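Local structure of 4-alpha-glucanotransferase (Streptococcus agalactiae, 6M6T) at residues K42-P48 with G210-D216; Y292-F298 with P339-N344. The protein belongs to the amylomaltase family of glucanotransferases, built on a TIM-barrel fold, and holds bound glycan chains in its pocket. All blocks are in the same frame, centred on the assembly; numbering follows the deposited sequence.

Contact 1: residues K42-P48 with G210-D216; sequences KFWQILP and GIQIIGD
Ile-214 and Phe-43 meet on the inner face of a TIM barrel, where strands 43-45 and 212-216 run side by side in parallel. The isoleucine is at the heart of the tight part: its CG1 stands anti to the carbonyl carbon (chi1 -44°), sending CD1 to within 3.6 Å of Phe-43 CB, while Ile-214 CB lies 3.9 Å from Gln-45 CG. A branched, apolar side chain suits this place because it can touch both neighbours. Gln-45 can be polar there because its OE1 accepts a hydrogen bond from Tyr-392. On the outer face, Trp-44 CB rests 3.6 Å from Ile-213 CD1, and the indole runs on to Val-33 and Leu-36 of helix 27-38, its NE1 bonded to Met-11 O. Backbone bonds tie the strands, from Gln-212 N to Lys-42 O (2.9 Å) through to the longer Ile-46 N to Ile-214 O (3.2 Å).

Packing thins towards the solvent end. Lys-42 and Gln-212, both partly exposed, approach only to 4.5 Å between CE and CG of their long polar chains. Gly-210, with positive phi, closes the preceding helix in a Schellman motif, a backbone shape that glycine adopts easily. At the other, buried end, Asp-216 forms a salt bridge with Arg-294 through OD1 and a hydrogen bond with the Tyr-59 hydroxyl through OD2, and Pro-48 CG lies 3.6 Å from Asp-216 CB.

Contact 2: residues Y292-F298 with P339-N344; sequences YLRIDHF and PIIAEN. With ASO (1,5-anhydro-D-glucitol), chain I; AC1 (4,6-dideoxy-4-{[(1S,4R,5S,6S)-4,5,6-trihydroxy-3-(hydroxymethyl)cyclohex-2-en-1-yl]amino}-alpha-D-glucopyranose), chain J.
Pro-339 CB sits over one face of the Tyr-292 ring, 3.7 Å from its centroid, and at the far end of the contact Ala-342 CB lies over the centre of the Phe-298 ring, 3.5 Å from that centroid. Both are CH-pi contacts; alanine's small methyl lets the phenyl ring settle flat against the strand, and the ring also meets Phe-328. A third flat group, the Arg-294 guanidinium, takes Glu-343 CG over one face, with CG 3.4 Å from Arg-294 NH1. Glu-343 CG gets there by standing opposite the backbone N (chi1 -161°), and the bend at chi2 (-94°) then carries the carboxylate on towards Asp-296. Arg-294 NH2 spends its salt bridge on Asp-216.

Between these groups the parallel strands 292-295 and 340-342 of the barrel wall exchange backbone bonds, among them Ile-341 N to Leu-293 O at 2.8 Å. The pairing persists past the strand ends, where Phe-298 N reaches Glu-343 O at 2.9 Å. Ile-341 CG1 packs 3.5 Å from Arg-294 CB, an apolar partner for the arginine's aliphatic stem.

In the glycan pocket, His-297 N donates to Glu-343 OE2 (3.1 Å), coming from 46° out of the carboxylate plane and helping to fix that group. Beside it, Asp-296 OD2 is covalently joined to C1 of 1,5-anhydro-D-glucitol (1.5 Å). The linkage is consistent with Asp-296 being the nucleophile, as in relatives of this family.

In the fold
Contacts 1 and 2 follow one another along the chain, contact 1 closing before contact 2 opens, and their centres lie 12 Å apart in the same parallel barrel. Together they span four consecutive strands of its wall: 43-45, 212-217, 292-295 and 340-342. The middle two are neighbours, joined by probable backbone hydrogen bonds from Tyr-292 N to Ile-213 O and from Arg-294 N to Gly-215 O. The Asp-216 to Arg-294 salt bridge links the contacts through side chains. Contact 1 borders the glycan site, the side chain of Asp-216 lying about 6 Å from the bound 1,5-anhydro-D-glucitol, whereas contact 2 supplies pocket residues directly, from the loops that follow its strands.

Contact 1: residues K42-P48 with G210-D216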
ATOM      1  N   LYS A  42     -13.858 -12.485   4.741  1.00 40.62           N
ATOM      2  CA  LYS A  42     -14.169 -12.098   3.372  1.00 43.01           C
ATOM      3  C   LYS A  42     -13.005 -11.403   2.690  1.00 39.86           C
ATOM      4  O   LYS A  42     -12.759 -11.645   1.505  1.00 40.74           O
ATOM      5  CB  LYS A  42     -15.406 -11.188   3.337  1.00 37.92           C
ATOM      6  CG  LYS A  42     -15.793 -10.727   1.950  1.00 38.34           C
ATOM      7  CD  LYS A  42     -16.945 -11.514   1.387  1.00 42.84           C
ATOM      8  CE  LYS A  42     -17.435 -10.911   0.078  1.00 42.42           C
ATOM      9  NZ  LYS A  42     -17.693  -9.468   0.284  1.00 47.47           N
ATOM     10  N   PHE A  43     -12.249 -10.586   3.429  1.00 41.26           N
ATOM     11  CA  PHE A  43     -11.291  -9.682   2.810  1.00 41.10           C
ATOM     12  C   PHE A  43      -9.894  -9.869   3.376  1.00 38.68           C
ATOM     13  O   PHE A  43      -9.718 -10.125   4.572  1.00 40.06           O
ATOM     14  CB  PHE A  43     -11.726  -8.202   2.985  1.00 39.94           C
ATOM     15  CG  PHE A  43     -13.018  -7.879   2.304  1.00 37.68           C
ATOM     16  CD1 PHE A  43     -13.152  -8.023   0.931  1.00 42.17           C
ATOM     17  CD2 PHE A  43     -14.111  -7.466   3.033  1.00 38.43           C
ATOM     18  CE1 PHE A  43     -14.360  -7.748   0.301  1.00 43.96           C
ATOM     19  CE2 PHE A  43     -15.328  -7.192   2.409  1.00 40.40           C
ATOM     20  CZ  PHE A  43     -15.452  -7.339   1.049  1.00 39.72           C
ATOM     21  N   TRP A  44      -8.908  -9.730   2.486  1.00 39.90           N
ATOM     22  CA  TRP A  44      -7.496  -9.536   2.820  1.00 37.18           C
ATOM     23  C   TRP A  44      -7.140  -8.145   2.314  1.00 44.55           C
ATOM     24  O   TRP A  44      -7.159  -7.909   1.097  1.00 44.29           O
ATOM     25  CB  TRP A  44      -6.606 -10.603   2.158  1.00 37.09           C
ATOM     26  CG  TRP A  44      -5.171 -10.577   2.589  1.00 34.06           C
ATOM     27  CD1 TRP A  44      -4.599  -9.687   3.438  1.00 37.19           C
ATOM     28  CD2 TRP A  44      -4.126 -11.506   2.222  1.00 39.30           C
ATOM     29  NE1 TRP A  44      -3.261  -9.980   3.608  1.00 40.48           N
ATOM     30  CE2 TRP A  44      -2.952 -11.099   2.885  1.00 35.55           C
ATOM     31  CE3 TRP A  44      -4.075 -12.643   1.406  1.00 37.63           C
ATOM     32  CZ2 TRP A  44      -1.749 -11.775   2.757  1.00 32.98           C
ATOM     33  CZ3 TRP A  44      -2.865 -13.294   1.266  1.00 42.65           C
ATOM     34  CH2 TRP A  44      -1.719 -12.857   1.936  1.00 38.18           C
ATOM     35  N   GLN A  45      -6.858  -7.213   3.228  1.00 41.08           N
ATOM     36  CA  GLN A  45      -6.337  -5.908   2.833  1.00 41.50           C
ATOM     37  C   GLN A  45      -4.814  -5.936   2.924  1.00 41.60           C
ATOM     38  O   GLN A  45      -4.250  -6.246   3.982  1.00 37.48           O
ATOM     39  CB  GLN A  45      -6.894  -4.779   3.699  1.00 39.87           C
ATOM     40  CG  GLN A  45      -6.535  -3.374   3.176  1.00 37.28           C
ATOM     41  CD  GLN A  45      -7.425  -2.271   3.747  1.00 45.95           C
ATOM     42  OE1 GLN A  45      -8.367  -2.524   4.510  1.00 38.45           O
ATOM     43  NE2 GLN A  45      -7.131  -1.037   3.373  1.00 47.19           N
ATOM     44  N   ILE A  46      -4.155  -5.608   1.820  1.00 33.24           N
ATOM     45  CA  ILE A  46      -2.714  -5.444   1.791  1.00 38.62           C
ATOM     46  C   ILE A  46      -2.385  -3.955   1.622  1.00 49.78           C
ATOM     47  O   ILE A  46      -3.269  -3.111   1.422  1.00 49.69           O
ATOM     48  CB  ILE A  46      -2.067  -6.300   0.676  1.00 44.02           C
ATOM     49  CG1 ILE A  46      -2.729  -5.985  -0.670  1.00 41.99           C
ATOM     50  CG2 ILE A  46      -2.203  -7.795   0.989  1.00 42.39           C
ATOM     51  CD1 ILE A  46      -1.843  -6.180  -1.867  1.00 49.52           C
ATOM     52  N   LEU A  47      -1.088  -3.636   1.726  1.00 46.54           N
ATOM     53  CA  LEU A  47      -0.551  -2.315   1.391  1.00 35.57           C
ATOM     54  C   LEU A  47      -0.336  -2.272  -0.122  1.00 38.41           C
ATOM     55  O   LEU A  47      -0.769  -3.164  -0.856  1.00 36.16           O
ATOM     56  CB  LEU A  47       0.696  -2.055   2.224  1.00 34.54           C
ATOM     57  CG  LEU A  47       0.480  -2.041   3.743  1.00 40.96           C
ATOM     58  CD1 LEU A  47       1.456  -1.073   4.379  1.00 41.60           C
ATOM     59  CD2 LEU A  47      -0.936  -1.685   4.164  1.00 42.79           C
ATOM     60  N   PRO A  48       0.218  -1.188  -0.673  1.00 48.17           N
ATOM     61  CA  PRO A  48       0.472  -1.198  -2.117  1.00 43.50           C
ATOM     62  C   PRO A  48       1.589  -2.163  -2.465  1.00 43.19           C
ATOM     63  O   PRO A  48       2.517  -2.399  -1.684  1.00 45.94           O
ATOM     64  CB  PRO A  48       0.865   0.250  -2.430  1.00 41.29           C
ATOM     65  CG  PRO A  48       0.362   1.038  -1.316  1.00 41.62           C
ATOM     66  CD  PRO A  48       0.478   0.159  -0.120  1.00 46.02           C
ATOM     67  N   GLY A 210     -13.284 -17.775  -2.324  1.00 46.17           N
ATOM     68  CA  GLY A 210     -14.150 -16.759  -1.746  1.00 41.95           C
ATOM     69  C   GLY A 210     -13.458 -15.608  -1.032  1.00 48.60           C
ATOM     70  O   GLY A 210     -14.154 -14.760  -0.451  1.00 47.61           O
ATOM     71  N   ILE A 211     -12.124 -15.533  -1.071  1.00 47.67           N
ATOM     72  CA  ILE A 211     -11.361 -14.464  -0.426  1.00 47.56           C
ATOM     73  C   ILE A 211     -11.093 -13.348  -1.434  1.00 48.85           C
ATOM     74  O   ILE A 211     -10.545 -13.597  -2.516  1.00 46.63           O
ATOM     75  CB  ILE A 211     -10.042 -15.003   0.148  1.00 48.63           C
ATOM     76  CG1 ILE A 211     -10.334 -15.848   1.376  1.00 45.64           C
ATOM     77  CG2 ILE A 211      -9.091 -13.847   0.506  1.00 44.23           C
ATOM     78  CD1 ILE A 211     -11.353 -15.181   2.303  1.00 45.33           C
ATOM     79  N   GLN A 212     -11.453 -12.113  -1.069  1.00 47.08           N
ATOM     80  CA  GLN A 212     -11.290 -10.942  -1.923  1.00 40.06           C
ATOM     81  C   GLN A 212     -10.203 -10.014  -1.383  1.00 42.84           C
ATOM     82  O   GLN A 212     -10.081  -9.835  -0.163  1.00 41.60           O
ATOM     83  CB  GLN A 212     -12.606 -10.189  -2.038  1.00 43.55           C
ATOM     84  CG  GLN A 212     -13.773 -11.036  -2.515  1.00 52.88           C
ATOM     85  CD  GLN A 212     -14.447 -10.431  -3.722  1.00 56.22           C
ATOM     86  OE1 GLN A 212     -15.078  -9.369  -3.632  1.00 54.03           O
ATOM     87  NE2 GLN A 212     -14.296 -11.088  -4.872  1.00 57.06           N
ATOM     88  N   ILE A 213      -9.433  -9.403  -2.303  1.00 39.61           N
ATOM     89  CA  ILE A 213      -8.269  -8.574  -1.972  1.00 39.27           C
ATOM     90  C   ILE A 213      -8.624  -7.092  -2.061  1.00 42.46           C
ATOM     91  O   ILE A 213      -9.086  -6.610  -3.105  1.00 43.12           O
ATOM     92  CB  ILE A 213      -7.082  -8.884  -2.903  1.00 40.80           C
ATOM     93  CG1 ILE A 213      -6.686 -10.354  -2.782  1.00 38.98           C
ATOM     94  CG2 ILE A 213      -5.896  -7.962  -2.603  1.00 30.24           C
ATOM     95  CD1 ILE A 213      -6.211 -10.721  -1.391  1.00 37.95           C
ATOM     96  N   ILE A 214      -8.373  -6.360  -0.981  1.00 41.56           N
ATOM     97  CA  ILE A 214      -8.429  -4.902  -0.998  1.00 44.16           C
ATOM     98  C   ILE A 214      -7.013  -4.379  -1.219  1.00 42.25           C
ATOM     99  O   ILE A 214      -6.178  -4.402  -0.309  1.00 39.82           O
ATOM    100  CB  ILE A 214      -9.019  -4.327   0.294  1.00 43.28           C
ATOM    101  CG1 ILE A 214     -10.252  -5.096   0.743  1.00 44.02           C
ATOM    102  CG2 ILE A 214      -9.358  -2.888   0.113  1.00 37.31           C
ATOM    103  CD1 ILE A 214     -10.512  -4.926   2.237  1.00 46.77           C
ATOM    104  N   GLY A 215      -6.756  -3.893  -2.429  1.00 43.43           N
ATOM    105  CA  GLY A 215      -5.517  -3.200  -2.710  1.00 51.67           C
ATOM    106  C   GLY A 215      -5.543  -1.712  -2.341  1.00 54.69           C
ATOM    107  O   GLY A 215      -6.591  -1.079  -2.207  1.00 44.07           O
ATOM    108  N   ASP A 216      -4.335  -1.172  -2.173  1.00 55.13           N
ATOM    109  CA  ASP A 216      -4.086   0.220  -1.818  1.00 54.79           C
ATOM    110  C   ASP A 216      -3.532   0.946  -3.040  1.00 50.57           C
ATOM    111  O   ASP A 216      -2.594   0.456  -3.680  1.00 49.52           O
ATOM    112  CB  ASP A 216      -3.076   0.300  -0.656  1.00 55.96           C
ATOM    113  CG  ASP A 216      -3.513   1.243   0.478  1.00 60.16           C
ATOM    114  OD1 ASP A 216      -4.117   2.306   0.191  1.00 64.19           O
ATOM    115  OD2 ASP A 216      -3.230   0.925   1.666  1.00 59.76           O
TER

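Contact 2: residues Y292-F298 with P339-N344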
ATOM      1  N   TYR A 292     -11.042  -5.042  -4.626  1.00 45.27           N
ATOM      2  CA  TYR A 292     -11.553  -3.803  -4.069  1.00 46.91           C
ATOM      3  C   TYR A 292     -10.384  -2.841  -3.960  1.00 44.93           C
ATOM      4  O   TYR A 292      -9.380  -3.170  -3.331  1.00 47.42           O
ATOM      5  CB  TYR A 292     -12.195  -4.028  -2.685  1.00 45.22           C
ATOM      6  CG  TYR A 292     -13.662  -4.354  -2.737  1.00 42.96           C
ATOM      7  CD1 TYR A 292     -14.100  -5.625  -3.058  1.00 40.98           C
ATOM      8  CD2 TYR A 292     -14.615  -3.380  -2.479  1.00 53.55           C
ATOM      9  CE1 TYR A 292     -15.438  -5.923  -3.122  1.00 46.42           C
ATOM     10  CE2 TYR A 292     -15.973  -3.669  -2.536  1.00 51.94           C
ATOM     11  CZ  TYR A 292     -16.375  -4.942  -2.860  1.00 49.57           C
ATOM     12  OH  TYR A 292     -17.720  -5.231  -2.919  1.00 58.75           O
ATOM     13  N   LEU A 293     -10.517  -1.655  -4.539  1.00 44.05           N
ATOM     14  CA  LEU A 293      -9.451  -0.667  -4.518  1.00 42.60           C
ATOM     15  C   LEU A 293      -9.722   0.385  -3.453  1.00 45.33           C
ATOM     16  O   LEU A 293     -10.831   0.913  -3.349  1.00 47.58           O
ATOM     17  CB  LEU A 293      -9.306   0.010  -5.881  1.00 47.38           C
ATOM     18  CG  LEU A 293      -8.065   0.885  -6.080  1.00 50.04           C
ATOM     19  CD1 LEU A 293      -6.818   0.016  -6.362  1.00 49.71           C
ATOM     20  CD2 LEU A 293      -8.310   1.912  -7.185  1.00 44.57           C
ATOM     21  N   ARG A 294      -8.687   0.716  -2.696  1.00 47.49           N
ATOM     22  CA  ARG A 294      -8.742   1.671  -1.600  1.00 45.27           C
ATOM     23  C   ARG A 294      -7.884   2.862  -1.997  1.00 50.07           C
ATOM     24  O   ARG A 294      -6.651   2.760  -2.008  1.00 49.45           O
ATOM     25  CB  ARG A 294      -8.231   1.023  -0.317  1.00 39.32           C
ATOM     26  CG  ARG A 294      -8.018   1.981   0.828  1.00 51.06           C
ATOM     27  CD  ARG A 294      -6.696   1.697   1.514  1.00 53.99           C
ATOM     28  NE  ARG A 294      -6.675   2.088   2.923  1.00 57.97           N
ATOM     29  CZ  ARG A 294      -5.872   3.013   3.444  1.00 55.72           C
ATOM     30  NH1 ARG A 294      -5.947   3.278   4.749  1.00 53.56           N
ATOM     31  NH2 ARG A 294      -5.000   3.667   2.671  1.00 45.84           N
ATOM     32  N   ILE A 295      -8.517   3.977  -2.351  1.00 46.21           N
ATOM     33  CA  ILE A 295      -7.745   5.143  -2.765  1.00 51.14           C
ATOM     34  C   ILE A 295      -7.301   5.901  -1.517  1.00 52.40           C
ATOM     35  O   ILE A 295      -8.125   6.358  -0.722  1.00 51.52           O
ATOM     36  CB  ILE A 295      -8.520   6.039  -3.747  1.00 43.75           C
ATOM     37  CG1 ILE A 295      -7.630   7.205  -4.186  1.00 53.63           C
ATOM     38  CG2 ILE A 295      -9.800   6.580  -3.160  1.00 43.81           C
ATOM     39  CD1 ILE A 295      -6.155   6.830  -4.526  1.00 53.30           C
ATOM     40  N   ASP A 296      -5.986   5.987  -1.321  1.00 55.74           N
ATOM     41  CA  ASP A 296      -5.446   6.649  -0.143  1.00 54.00           C
ATOM     42  C   ASP A 296      -5.692   8.145  -0.233  1.00 52.47           C
ATOM     43  O   ASP A 296      -5.793   8.707  -1.326  1.00 54.82           O
ATOM     44  CB  ASP A 296      -3.944   6.383  -0.004  1.00 50.48           C
ATOM     45  CG  ASP A 296      -3.393   6.888   1.317  1.00 59.25           C
ATOM     46  OD1 ASP A 296      -4.185   6.965   2.267  1.00 62.17           O
ATOM     47  OD2 ASP A 296      -2.190   7.229   1.432  1.00 65.66           O
ATOM     48  N   HIS A 297      -5.800   8.786   0.933  1.00 53.32           N
ATOM     49  CA  HIS A 297      -5.824  10.249   1.060  1.00 53.32           C
ATOM     50  C   HIS A 297      -6.855  10.889   0.129  1.00 49.96           C
ATOM     51  O   HIS A 297      -6.540  11.698  -0.746  1.00 46.87           O
ATOM     52  CB  HIS A 297      -4.442  10.836   0.800  1.00 46.08           C
ATOM     53  CG  HIS A 297      -4.320  12.270   1.190  1.00 45.60           C
ATOM     54  ND1 HIS A 297      -4.452  12.696   2.492  1.00 44.68           N
ATOM     55  CD2 HIS A 297      -4.057  13.377   0.453  1.00 49.99           C
ATOM     56  CE1 HIS A 297      -4.278  14.006   2.542  1.00 49.55           C
ATOM     57  NE2 HIS A 297      -4.033  14.443   1.318  1.00 50.36           N
ATOM     58  N   PHE A 298      -8.108  10.492   0.346  1.00 47.16           N
ATOM     59  CA  PHE A 298      -9.225  10.979  -0.451  1.00 43.85           C
ATOM     60  C   PHE A 298      -9.360  12.495  -0.353  1.00 42.09           C
ATOM     61  O   PHE A 298      -9.837  13.148  -1.297  1.00 39.78           O
ATOM     62  CB  PHE A 298     -10.501  10.266   0.025  1.00 43.32           C
ATOM     63  CG  PHE A 298     -11.571  10.165  -1.014  1.00 37.47           C
ATOM     64  CD1 PHE A 298     -11.387   9.375  -2.141  1.00 36.40           C
ATOM     65  CD2 PHE A 298     -12.761  10.864  -0.862  1.00 31.71           C
ATOM     66  CE1 PHE A 298     -12.371   9.284  -3.098  1.00 39.17           C
ATOM     67  CE2 PHE A 298     -13.750  10.788  -1.809  1.00 36.22           C
ATOM     68  CZ  PHE A 298     -13.565   9.995  -2.931  1.00 40.80           C
ATOM     69  N   PRO A 339     -15.750  -1.101  -7.421  1.00 47.97           N
ATOM     70  CA  PRO A 339     -15.531  -1.375  -5.994  1.00 45.50           C
ATOM     71  C   PRO A 339     -14.425  -0.544  -5.362  1.00 50.57           C
ATOM     72  O   PRO A 339     -13.356  -1.087  -5.056  1.00 46.55           O
ATOM     73  CB  PRO A 339     -15.141  -2.853  -5.984  1.00 47.45           C
ATOM     74  CG  PRO A 339     -14.487  -3.070  -7.301  1.00 48.97           C
ATOM     75  CD  PRO A 339     -15.217  -2.185  -8.274  1.00 44.57           C
ATOM     76  N   ILE A 340     -14.659   0.755  -5.149  1.00 43.10           N
ATOM     77  CA  ILE A 340     -13.685   1.614  -4.482  1.00 42.39           C
ATOM     78  C   ILE A 340     -14.120   1.840  -3.045  1.00 51.10           C
ATOM     79  O   ILE A 340     -15.315   2.035  -2.765  1.00 52.39           O
ATOM     80  CB  ILE A 340     -13.518   2.967  -5.198  1.00 40.48           C
ATOM     81  CG1 ILE A 340     -13.499   2.804  -6.717  1.00 41.87           C
ATOM     82  CG2 ILE A 340     -12.259   3.675  -4.702  1.00 44.55           C
ATOM     83  CD1 ILE A 340     -12.566   1.761  -7.222  1.00 49.39           C
ATOM     84  N   ILE A 341     -13.159   1.847  -2.124  1.00 48.59           N
ATOM     85  CA  ILE A 341     -13.381   2.406  -0.800  1.00 47.64           C
ATOM     86  C   ILE A 341     -12.471   3.607  -0.653  1.00 49.14           C
ATOM     87  O   ILE A 341     -11.339   3.610  -1.156  1.00 52.58           O
ATOM     88  CB  ILE A 341     -13.164   1.382   0.328  1.00 50.78           C
ATOM     89  CG1 ILE A 341     -11.689   1.044   0.477  1.00 55.38           C
ATOM     90  CG2 ILE A 341     -13.999   0.131   0.081  1.00 51.39           C
ATOM     91  CD1 ILE A 341     -11.417   0.005   1.545  1.00 51.62           C
ATOM     92  N   ALA A 342     -12.989   4.647  -0.006  1.00 48.35           N
ATOM     93  CA  ALA A 342     -12.333   5.942   0.079  1.00 39.38           C
ATOM     94  C   ALA A 342     -11.768   6.155   1.473  1.00 44.46           C
ATOM     95  O   ALA A 342     -12.485   6.022   2.471  1.00 48.56           O
ATOM     96  CB  ALA A 342     -13.315   7.057  -0.263  1.00 39.96           C
ATOM     97  N   GLU A 343     -10.491   6.498   1.539  1.00 44.07           N
ATOM     98  CA  GLU A 343      -9.814   6.770   2.804  1.00 50.26           C
ATOM     99  C   GLU A 343      -9.956   8.261   3.094  1.00 51.25           C
ATOM    100  O   GLU A 343      -9.188   9.078   2.587  1.00 49.85           O
ATOM    101  CB  GLU A 343      -8.349   6.340   2.715  1.00 50.96           C
ATOM    102  CG  GLU A 343      -7.656   6.139   4.056  1.00 52.96           C
ATOM    103  CD  GLU A 343      -6.899   7.386   4.520  1.00 67.93           C
ATOM    104  OE1 GLU A 343      -7.309   7.988   5.529  1.00 67.75           O
ATOM    105  OE2 GLU A 343      -5.884   7.777   3.894  1.00 68.94           O
ATOM    106  N   ASN A 344     -10.928   8.633   3.926  1.00 55.97           N
ATOM    107  CA  ASN A 344     -11.225  10.054   4.086  1.00 50.10           C
ATOM    108  C   ASN A 344     -10.909  10.571   5.482  1.00 53.65           C
ATOM    109  O   ASN A 344     -11.698  11.313   6.074  1.00 58.70           O
ATOM    110  CB  ASN A 344     -12.688  10.327   3.739  1.00 55.04           C
ATOM    111  CG  ASN A 344     -13.652   9.554   4.614  1.00 52.08           C
ATOM    112  OD1 ASN A 344     -13.348   8.462   5.095  1.00 51.06           O
ATOM    113  ND2 ASN A 344     -14.825  10.122   4.824  1.00 50.48           N
TER
HETATM  114  C1  ASO I   1      -1.328   7.944   2.376  1.00 63.03           C
HETATM  115  C2  ASO I   1      -0.728   7.052   3.483  1.00 64.61           C
HETATM  116  C3  ASO I   1       0.339   7.835   4.267  1.00 67.52           C
HETATM  117  C4  ASO I   1       1.421   8.295   3.273  1.00 57.48           C
HETATM  118  C5  ASO I   1       0.792   9.120   2.183  1.00 58.46           C
HETATM  119  C6  ASO I   1       1.832   9.348   1.086  1.00 63.24           C
HETATM  120  O2  ASO I   1      -1.748   6.566   4.363  1.00 64.55           O
HETATM  121  O3  ASO I   1       0.916   6.985   5.317  1.00 68.77           O
HETATM  122  O4  ASO I   1       2.468   9.051   3.928  1.00 55.82           O
HETATM  123  O5  ASO I   1      -0.246   8.385   1.530  1.00 66.26           O
HETATM  124  O6  ASO I   1       1.186   9.340  -0.199  1.00 66.98           O
HETATM  125  C1  AC1 J   2      -5.332  13.191  12.535  1.00 81.65           C
HETATM  126  O2  AC1 J   2      -4.038  15.226  12.260  1.00 78.38           O
HETATM  127  C2  AC1 J   2      -4.064  13.820  11.956  1.00 78.11           C
HETATM  128  C4A AC1 J   2      -3.505  10.303   5.604  1.00 67.27           C
HETATM  129  C3  AC1 J   2      -4.096  13.686  10.463  1.00 68.79           C
HETATM  130  O3  AC1 J   2      -2.903  14.285   9.973  1.00 73.77           O
HETATM  131  C4  AC1 J   2      -4.151  12.208  10.071  1.00 73.11           C
HETATM  132  N4A AC1 J   2      -4.308  12.036   8.625  1.00 70.29           N
HETATM  133  C5  AC1 J   2      -5.342  11.526  10.712  1.00 72.54           C
HETATM  134  O5  AC1 J   2      -5.376  11.756  12.157  1.00 74.56           O
HETATM  135  C6  AC1 J   2      -5.272  10.026  10.358  1.00 60.50           C
HETATM  136  C1B AC1 J   2      -3.067  12.096   7.840  1.00 68.08           C
HETATM  137  C2B AC1 J   2      -3.472  12.544   6.471  1.00 65.36           C
HETATM  138  O2B AC1 J   2      -4.251  13.729   6.636  1.00 75.18           O
HETATM  139  C3B AC1 J   2      -4.355  11.485   5.863  1.00 61.28           C
HETATM  140  O3B AC1 J   2      -4.842  11.912   4.599  1.00 61.21           O
HETATM  141  O4  AC1 J   2      -4.337   9.234   5.108  1.00 65.60           O
HETATM  142  C5B AC1 J   2      -2.783   9.936   6.752  1.00 68.53           C
HETATM  143  C7B AC1 J   2      -2.520  10.820   7.799  1.00 70.44           C
HETATM  144  C6B AC1 J   2      -2.206   8.537   6.805  1.00 65.92           C
HETATM  145  O6B AC1 J   2      -3.086   7.706   6.045  1.00 68.61           O